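Local coordinates for protein lectin (Colocasia esculenta, PDB 5T1X) that binds mannose as a plant lectin of the bulb-type family and agglutinates rabbit erythrocytes, at residues 4-16 / 50-62. Numbering follows the deposited sequence.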
ATOM      1  N   ASN A   4       2.589  -1.013  -8.391  1.00  8.74           N
ATOM      2  CA  ASN A   4       1.338  -1.675  -8.012  1.00  7.79           C
ATOM      3  C   ASN A   4       0.476  -0.815  -7.064  1.00 12.13           C
ATOM      4  O   ASN A   4      -0.417  -1.339  -6.401  1.00 11.43           O
ATOM      5  CB  ASN A   4       1.687  -3.012  -7.343  1.00  8.39           C
ATOM      6  CG  ASN A   4       2.717  -2.863  -6.251  1.00 13.34           C
ATOM      7  OD1 ASN A   4       2.937  -1.767  -5.713  1.00 13.15           O
ATOM      8  ND2 ASN A   4       3.431  -3.940  -5.960  1.00 11.28           N
ATOM      9  N   TYR A   5       0.753   0.494  -6.982  1.00  9.33           N
ATOM     10  CA  TYR A   5      -0.072   1.380  -6.164  1.00  9.19           C
ATOM     11  C   TYR A   5      -0.128   2.775  -6.741  1.00 13.22           C
ATOM     12  O   TYR A   5       0.760   3.184  -7.495  1.00 12.31           O
ATOM     13  CB  TYR A   5       0.402   1.444  -4.692  1.00  9.15           C
ATOM     14  CG  TYR A   5       1.745   2.120  -4.491  1.00  9.72           C
ATOM     15  CD1 TYR A   5       1.851   3.507  -4.456  1.00 12.06           C
ATOM     16  CD2 TYR A   5       2.900   1.373  -4.263  1.00 10.77           C
ATOM     17  CE1 TYR A   5       3.087   4.137  -4.289  1.00 12.56           C
ATOM     18  CE2 TYR A   5       4.130   1.992  -4.045  1.00 11.96           C
ATOM     19  CZ  TYR A   5       4.220   3.375  -4.064  1.00 14.76           C
ATOM     20  OH  TYR A   5       5.428   4.006  -3.873  1.00 16.18           O
ATOM     21  N   LEU A   6      -1.173   3.506  -6.342  1.00 11.23           N
ATOM     22  CA  LEU A   6      -1.425   4.901  -6.652  1.00 11.96           C
ATOM     23  C   LEU A   6      -1.736   5.606  -5.340  1.00 13.74           C
ATOM     24  O   LEU A   6      -2.682   5.222  -4.653  1.00 11.99           O
ATOM     25  CB  LEU A   6      -2.598   5.024  -7.654  1.00 13.26           C
ATOM     26  CG  LEU A   6      -3.114   6.430  -7.963  1.00 19.35           C
ATOM     27  CD1 LEU A   6      -2.222   7.127  -8.937  1.00 21.45           C
ATOM     28  CD2 LEU A   6      -4.521   6.385  -8.543  1.00 20.48           C
ATOM     29  N   LEU A   7      -0.929   6.612  -4.974  1.00 10.21           N
ATOM     30  CA  LEU A   7      -1.166   7.368  -3.738  1.00 11.06           C
ATOM     31  C   LEU A   7      -2.000   8.599  -4.035  1.00 14.56           C
ATOM     32  O   LEU A   7      -1.945   9.126  -5.155  1.00 16.03           O
ATOM     33  CB  LEU A   7       0.161   7.799  -3.080  1.00 10.85           C
ATOM     34  CG  LEU A   7       1.195   6.723  -2.767  1.00 14.45           C
ATOM     35  CD1 LEU A   7       2.449   7.341  -2.188  1.00 15.62           C
ATOM     36  CD2 LEU A   7       0.630   5.643  -1.851  1.00 14.34           C
ATOM     37  N   SER A   8      -2.748   9.091  -3.034  1.00 12.43           N
ATOM     38  CA  SER A   8      -3.534  10.314  -3.213  1.00 12.68           C
ATOM     39  C   SER A   8      -2.570  11.453  -3.610  1.00 17.03           C
ATOM     40  O   SER A   8      -1.493  11.592  -3.022  1.00 15.70           O
ATOM     41  CB  SER A   8      -4.335  10.635  -1.951  1.00 16.42           C
ATOM     42  OG  SER A   8      -3.548  10.535  -0.779  1.00 22.44           O
ATOM     43  N   GLY A   9      -2.899  12.148  -4.694  1.00 16.64           N
ATOM     44  CA  GLY A   9      -2.047  13.200  -5.242  1.00 16.94           C
ATOM     45  C   GLY A   9      -1.262  12.758  -6.468  1.00 20.91           C
ATOM     46  O   GLY A   9      -0.737  13.604  -7.196  1.00 22.62           O
ATOM     47  N   GLN A  10      -1.158  11.431  -6.706  1.00 15.13           N
ATOM     48  CA  GLN A  10      -0.461  10.899  -7.891  1.00 14.84           C
ATOM     49  C   GLN A  10      -1.450  10.693  -9.047  1.00 19.53           C
ATOM     50  O   GLN A  10      -2.662  10.725  -8.838  1.00 18.96           O
ATOM     51  CB  GLN A  10       0.271   9.592  -7.568  1.00 15.12           C
ATOM     52  CG  GLN A  10       1.397   9.767  -6.556  1.00 18.19           C
ATOM     53  CD  GLN A  10       2.085   8.457  -6.250  1.00 22.22           C
ATOM     54  OE1 GLN A  10       1.491   7.380  -6.299  1.00 14.61           O
ATOM     55  NE2 GLN A  10       3.352   8.525  -5.907  1.00 21.12           N
ATOM     56  N   THR A  11      -0.933  10.485 -10.264  1.00 16.89           N
ATOM     57  CA  THR A  11      -1.750  10.275 -11.451  1.00 17.75           C
ATOM     58  C   THR A  11      -1.293   9.033 -12.219  1.00 20.41           C
ATOM     59  O   THR A  11      -0.093   8.847 -12.445  1.00 20.15           O
ATOM     60  CB  THR A  11      -1.674  11.526 -12.375  1.00 25.00           C
ATOM     61  OG1 THR A  11      -2.173  12.683 -11.695  1.00 24.74           O
ATOM     62  CG2 THR A  11      -2.442  11.353 -13.682  1.00 26.66           C
ATOM     63  N   LEU A  12      -2.259   8.196 -12.616  1.00 16.96           N
ATOM     64  CA  LEU A  12      -2.041   7.081 -13.533  1.00 16.20           C
ATOM     65  C   LEU A  12      -2.454   7.652 -14.889  1.00 22.69           C
ATOM     66  O   LEU A  12      -3.644   7.887 -15.136  1.00 21.61           O
ATOM     67  CB  LEU A  12      -2.806   5.799 -13.136  1.00 15.59           C
ATOM     68  CG  LEU A  12      -2.632   4.568 -14.061  1.00 20.08           C
ATOM     69  CD1 LEU A  12      -1.223   3.999 -13.991  1.00 19.56           C
ATOM     70  CD2 LEU A  12      -3.629   3.471 -13.708  1.00 22.01           C
ATOM     71  N   ASN A  13      -1.450   8.015 -15.703  1.00 20.37           N
ATOM     72  CA  ASN A  13      -1.638   8.654 -17.002  1.00 21.80           C
ATOM     73  C   ASN A  13      -2.256   7.713 -18.042  1.00 24.26           C
ATOM     74  O   ASN A  13      -2.364   6.502 -17.818  1.00 22.26           O
ATOM     75  CB  ASN A  13      -0.306   9.200 -17.516  1.00 27.67           C
ATOM     76  CG  ASN A  13       0.019  10.572 -16.985  1.00 59.27           C
ATOM     77  OD1 ASN A  13       0.671  10.727 -15.945  1.00 56.67           O
ATOM     78  ND2 ASN A  13      -0.430  11.602 -17.691  1.00 53.50           N
ATOM     79  N   THR A  14      -2.663   8.298 -19.189  1.00 21.40           N
ATOM     80  CA  THR A  14      -3.273   7.611 -20.324  1.00 21.70           C
ATOM     81  C   THR A  14      -2.353   6.491 -20.803  1.00 23.90           C
ATOM     82  O   THR A  14      -1.156   6.708 -21.002  1.00 23.78           O
ATOM     83  CB  THR A  14      -3.591   8.628 -21.432  1.00 26.93           C
ATOM     84  OG1 THR A  14      -4.175   9.790 -20.837  1.00 25.97           O
ATOM     85  CG2 THR A  14      -4.528   8.072 -22.485  1.00 29.00           C
ATOM     86  N   ASP A  15      -2.924   5.280 -20.926  1.00 21.17           N
ATOM     87  CA  ASP A  15      -2.300   4.010 -21.326  1.00 21.75           C
ATOM     88  C   ASP A  15      -1.276   3.523 -20.274  1.00 24.05           C
ATOM     89  O   ASP A  15      -0.458   2.649 -20.567  1.00 23.46           O
ATOM     90  CB  ASP A  15      -1.682   4.084 -22.740  1.00 25.49           C
ATOM     91  CG  ASP A  15      -2.706   4.271 -23.845  1.00 41.72           C
ATOM     92  OD1 ASP A  15      -3.735   3.549 -23.834  1.00 44.22           O
ATOM     93  OD2 ASP A  15      -2.471   5.117 -24.733  1.00 46.80           O
ATOM     94  N   GLY A  16      -1.401   4.030 -19.045  1.00 19.82           N
ATOM     95  CA  GLY A  16      -0.547   3.654 -17.923  1.00 18.46           C
ATOM     96  C   GLY A  16      -1.019   2.384 -17.244  1.00 19.89           C
ATOM     97  O   GLY A  16      -2.188   2.000 -17.368  1.00 18.67           O
ATOM     98  N   ASP A  50      -7.464  11.418 -23.637  1.00 37.97           N
ATOM     99  CA  ASP A  50      -6.347  11.730 -22.731  1.00 36.08           C
ATOM    100  C   ASP A  50      -6.793  11.612 -21.249  1.00 36.38           C
ATOM    101  O   ASP A  50      -6.490  12.488 -20.431  1.00 36.38           O
ATOM    102  CB  ASP A  50      -5.753  13.127 -23.041  1.00 39.09           C
ATOM    103  CG  ASP A  50      -5.249  13.281 -24.463  1.00 50.95           C
ATOM    104  OD1 ASP A  50      -5.891  14.018 -25.243  1.00 52.98           O
ATOM    105  OD2 ASP A  50      -4.214  12.661 -24.798  1.00 56.16           O
ATOM    106  N   CYS A  51      -7.514  10.519 -20.921  1.00 30.46           N
ATOM    107  CA  CYS A  51      -8.046  10.258 -19.575  1.00 28.62           C
ATOM    108  C   CYS A  51      -6.975   9.806 -18.601  1.00 29.15           C
ATOM    109  O   CYS A  51      -6.037   9.099 -18.975  1.00 27.54           O
ATOM    110  CB  CYS A  51      -9.200   9.265 -19.623  1.00 28.76           C
ATOM    111  SG  CYS A  51     -10.614   9.850 -20.594  0.70 34.54           S
ATOM    112  N   LYS A  52      -7.139  10.218 -17.332  1.00 24.62           N
ATOM    113  CA  LYS A  52      -6.202   9.946 -16.237  1.00 22.72           C
ATOM    114  C   LYS A  52      -6.935   9.496 -14.982  1.00 24.04           C
ATOM    115  O   LYS A  52      -8.066   9.926 -14.739  1.00 25.17           O
ATOM    116  CB  LYS A  52      -5.399  11.226 -15.924  1.00 26.48           C
ATOM    117  CG  LYS A  52      -4.489  11.717 -17.055  1.00 37.96           C
ATOM    118  CD  LYS A  52      -4.146  13.197 -16.903  1.00 46.72           C
ATOM    119  CE  LYS A  52      -3.239  13.710 -17.999  1.00 59.32           C
ATOM    120  NZ  LYS A  52      -3.923  13.763 -19.321  1.00 69.05           N
ATOM    121  N   LEU A  53      -6.270   8.671 -14.160  1.00 18.96           N
ATOM    122  CA  LEU A  53      -6.803   8.185 -12.892  1.00 18.06           C
ATOM    123  C   LEU A  53      -6.106   8.902 -11.755  1.00 20.60           C
ATOM    124  O   LEU A  53      -4.878   9.000 -11.748  1.00 19.98           O
ATOM    125  CB  LEU A  53      -6.617   6.653 -12.764  1.00 16.82           C
ATOM    126  CG  LEU A  53      -7.157   5.982 -11.492  1.00 19.67           C
ATOM    127  CD1 LEU A  53      -8.683   6.042 -11.415  1.00 20.69           C
ATOM    128  CD2 LEU A  53      -6.700   4.540 -11.412  1.00 20.44           C
ATOM    129  N   THR A  54      -6.892   9.431 -10.811  1.00 18.14           N
ATOM    130  CA  THR A  54      -6.371  10.112  -9.627  1.00 17.71           C
ATOM    131  C   THR A  54      -7.078   9.565  -8.384  1.00 19.31           C
ATOM    132  O   THR A  54      -8.090   8.860  -8.482  1.00 17.74           O
ATOM    133  CB  THR A  54      -6.502  11.647  -9.724  1.00 25.30           C
ATOM    134  OG1 THR A  54      -7.858  12.006  -9.979  1.00 25.29           O
ATOM    135  CG2 THR A  54      -5.548  12.269 -10.752  1.00 26.61           C
ATOM    136  N   LEU A  55      -6.528   9.881  -7.219  1.00 15.78           N
ATOM    137  CA  LEU A  55      -7.082   9.461  -5.939  1.00 14.09           C
ATOM    138  C   LEU A  55      -7.166  10.696  -5.062  1.00 17.60           C
ATOM    139  O   LEU A  55      -6.150  11.349  -4.836  1.00 16.94           O
ATOM    140  CB  LEU A  55      -6.201   8.353  -5.330  1.00 13.21           C
ATOM    141  CG  LEU A  55      -6.594   7.764  -3.965  1.00 15.33           C
ATOM    142  CD1 LEU A  55      -7.916   7.017  -4.038  1.00 15.77           C
ATOM    143  CD2 LEU A  55      -5.517   6.813  -3.478  1.00 12.43           C
ATOM    144  N   THR A  56      -8.378  11.067  -4.640  1.00 15.85           N
ATOM    145  CA  THR A  56      -8.582  12.277  -3.829  1.00 15.78           C
ATOM    146  C   THR A  56      -8.050  12.098  -2.403  1.00 19.03           C
ATOM    147  O   THR A  56      -7.744  10.979  -1.975  1.00 17.59           O
ATOM    148  CB  THR A  56     -10.063  12.704  -3.796  1.00 21.08           C
ATOM    149  OG1 THR A  56     -10.822  11.828  -2.959  1.00 19.46           O
ATOM    150  CG2 THR A  56     -10.684  12.798  -5.169  1.00 19.79           C
ATOM    151  N   ASP A  57      -7.970  13.224  -1.661  1.00 16.91           N
ATOM    152  CA  ASP A  57      -7.536  13.256  -0.262  1.00 17.28           C
ATOM    153  C   ASP A  57      -8.599  12.637   0.655  1.00 19.78           C
ATOM    154  O   ASP A  57      -8.366  12.525   1.852  1.00 18.77           O
ATOM    155  CB  ASP A  57      -7.215  14.699   0.169  1.00 19.88           C
ATOM    156  CG  ASP A  57      -6.040  15.330  -0.561  1.00 31.18           C
ATOM    157  OD1 ASP A  57      -5.197  14.575  -1.103  1.00 29.34           O
ATOM    158  OD2 ASP A  57      -5.941  16.579  -0.559  1.00 36.89           O
ATOM    159  N   TYR A  58      -9.731  12.187   0.086  1.00 16.66           N
ATOM    160  CA  TYR A  58     -10.807  11.512   0.817  1.00 16.28           C
ATOM    161  C   TYR A  58     -10.895  10.026   0.401  1.00 19.33           C
ATOM    162  O   TYR A  58     -11.792   9.306   0.845  1.00 19.39           O
ATOM    163  CB  TYR A  58     -12.143  12.238   0.619  1.00 18.37           C
ATOM    164  CG  TYR A  58     -12.095  13.669   1.103  1.00 20.12           C
ATOM    165  CD1 TYR A  58     -12.409  13.991   2.421  1.00 21.58           C
ATOM    166  CD2 TYR A  58     -11.727  14.704   0.246  1.00 21.77           C
ATOM    167  CE1 TYR A  58     -12.345  15.307   2.878  1.00 22.35           C
ATOM    168  CE2 TYR A  58     -11.646  16.020   0.697  1.00 23.10           C
ATOM    169  CZ  TYR A  58     -11.951  16.316   2.016  1.00 30.30           C
ATOM    170  OH  TYR A  58     -11.896  17.616   2.452  1.00 30.96           O
ATOM    171  N   GLY A  59      -9.937   9.585  -0.413  1.00 15.80           N
ATOM    172  CA  GLY A  59      -9.817   8.198  -0.849  1.00 15.54           C
ATOM    173  C   GLY A  59     -10.722   7.777  -1.984  1.00 18.16           C
ATOM    174  O   GLY A  59     -10.976   6.585  -2.157  1.00 17.45           O
ATOM    175  N   GLU A  60     -11.187   8.739  -2.785  1.00 15.22           N
ATOM    176  CA  GLU A  60     -12.049   8.430  -3.908  1.00 15.30           C
ATOM    177  C   GLU A  60     -11.225   8.328  -5.186  1.00 18.87           C
ATOM    178  O   GLU A  60     -10.442   9.236  -5.487  1.00 17.70           O
ATOM    179  CB  GLU A  60     -13.128   9.517  -4.045  1.00 17.68           C
ATOM    180  CG  GLU A  60     -14.298   9.136  -4.931  1.00 22.35           C
ATOM    181  CD  GLU A  60     -15.440  10.139  -4.921  1.00 34.50           C
ATOM    182  OE1 GLU A  60     -15.229  11.298  -4.495  1.00 26.00           O
ATOM    183  OE2 GLU A  60     -16.556   9.760  -5.338  1.00 28.86           O
ATOM    184  N   LEU A  61     -11.378   7.216  -5.928  1.00 14.96           N
ATOM    185  CA  LEU A  61     -10.742   7.072  -7.244  1.00 14.17           C
ATOM    186  C   LEU A  61     -11.531   7.907  -8.250  1.00 19.75           C
ATOM    187  O   LEU A  61     -12.763   7.874  -8.217  1.00 20.72           O
ATOM    188  CB  LEU A  61     -10.694   5.606  -7.689  1.00 13.68           C
ATOM    189  CG  LEU A  61      -9.674   4.711  -6.985  1.00 16.91           C
ATOM    190  CD1 LEU A  61     -10.008   3.264  -7.223  1.00 17.18           C
ATOM    191  CD2 LEU A  61      -8.247   4.989  -7.471  1.00 18.85           C
ATOM    192  N   VAL A  62     -10.844   8.680  -9.117  1.00 15.96           N
ATOM    193  CA  VAL A  62     -11.522   9.559 -10.085  1.00 17.47           C
ATOM    194  C   VAL A  62     -10.864   9.440 -11.463  1.00 21.86           C
ATOM    195  O   VAL A  62      -9.639   9.541 -11.575  1.00 20.32           O
ATOM    196  CB  VAL A  62     -11.532  11.050  -9.610  1.00 21.49           C
ATOM    197  CG1 VAL A  62     -12.193  11.973 -10.639  1.00 23.19           C
ATOM    198  CG2 VAL A  62     -12.209  11.212  -8.252  1.00 21.26           C
TER
HETATM  199  O   HOH W   1      -3.525  13.096   0.394  1.00 32.41           O
HETATM  200  O   HOH W   2      -4.379  11.972  -7.242  1.00 15.73           O
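Leu12 and Leu53 form an antiparallel, hydrogen-bonded backbone pair that adds the short, weakly bonded strand 11-12 to the edge of strand 52-55 in the beta-prism II fold of this GNA-related lectin. Leu12 N lies 2.9 Å from Leu53 O, with the donor in the carbonyl plane and an N-H...O angle of 167°. The return bond, Leu53 N to Leu12 O, is almost straight.

Both leucine side chains leave the sheet on its buried face, where their CB atoms meet at 3.9 Å. Leu6 enters from strand 5-7 on the same side. Its CG is anti to the backbone N (chi1 173°), and its CD2 methyl packs 4.0 Å from Leu53 CG. The same methyl also touches Leu55 CB and Leu61 CD2, tying the leucines together. On the other face, Thr11 CG2 rests on Lys52 CB at 3.7 Å.

Thr14 closes one end. Its hydroxyl donates to Cys51 O, with OG1 at 2.7 Å and well above the carbonyl plane. Nearby, Lys52 bends at its last torsion (chi4 69°), which turns NZ back to donate to Asp50 O.

At the other end the chain makes a type II turn from Leu7 to Gln10. Gly9 N makes a weak bond to Leu55 O (3.4 Å). It also donates to a water that accepts from Leu55 N and donates to Gln10 O, bridging the opening backbones. Ser8 OG accepts a hydrogen bond from Tyr83 N, and a second water links it to Asp57 OD1.

Cys51 is disulfide-bonded to Cys31 of the mannose site. Strand 11-12 edges the sheet of strands 52-55, 61-64 and 70-73. Leu6 comes from the sheet of strands 5-7, 84-88 and 92-103, so the leucines pack between two faces of the prism, with Val95 of strand 92-103 against Leu55 and Leu61.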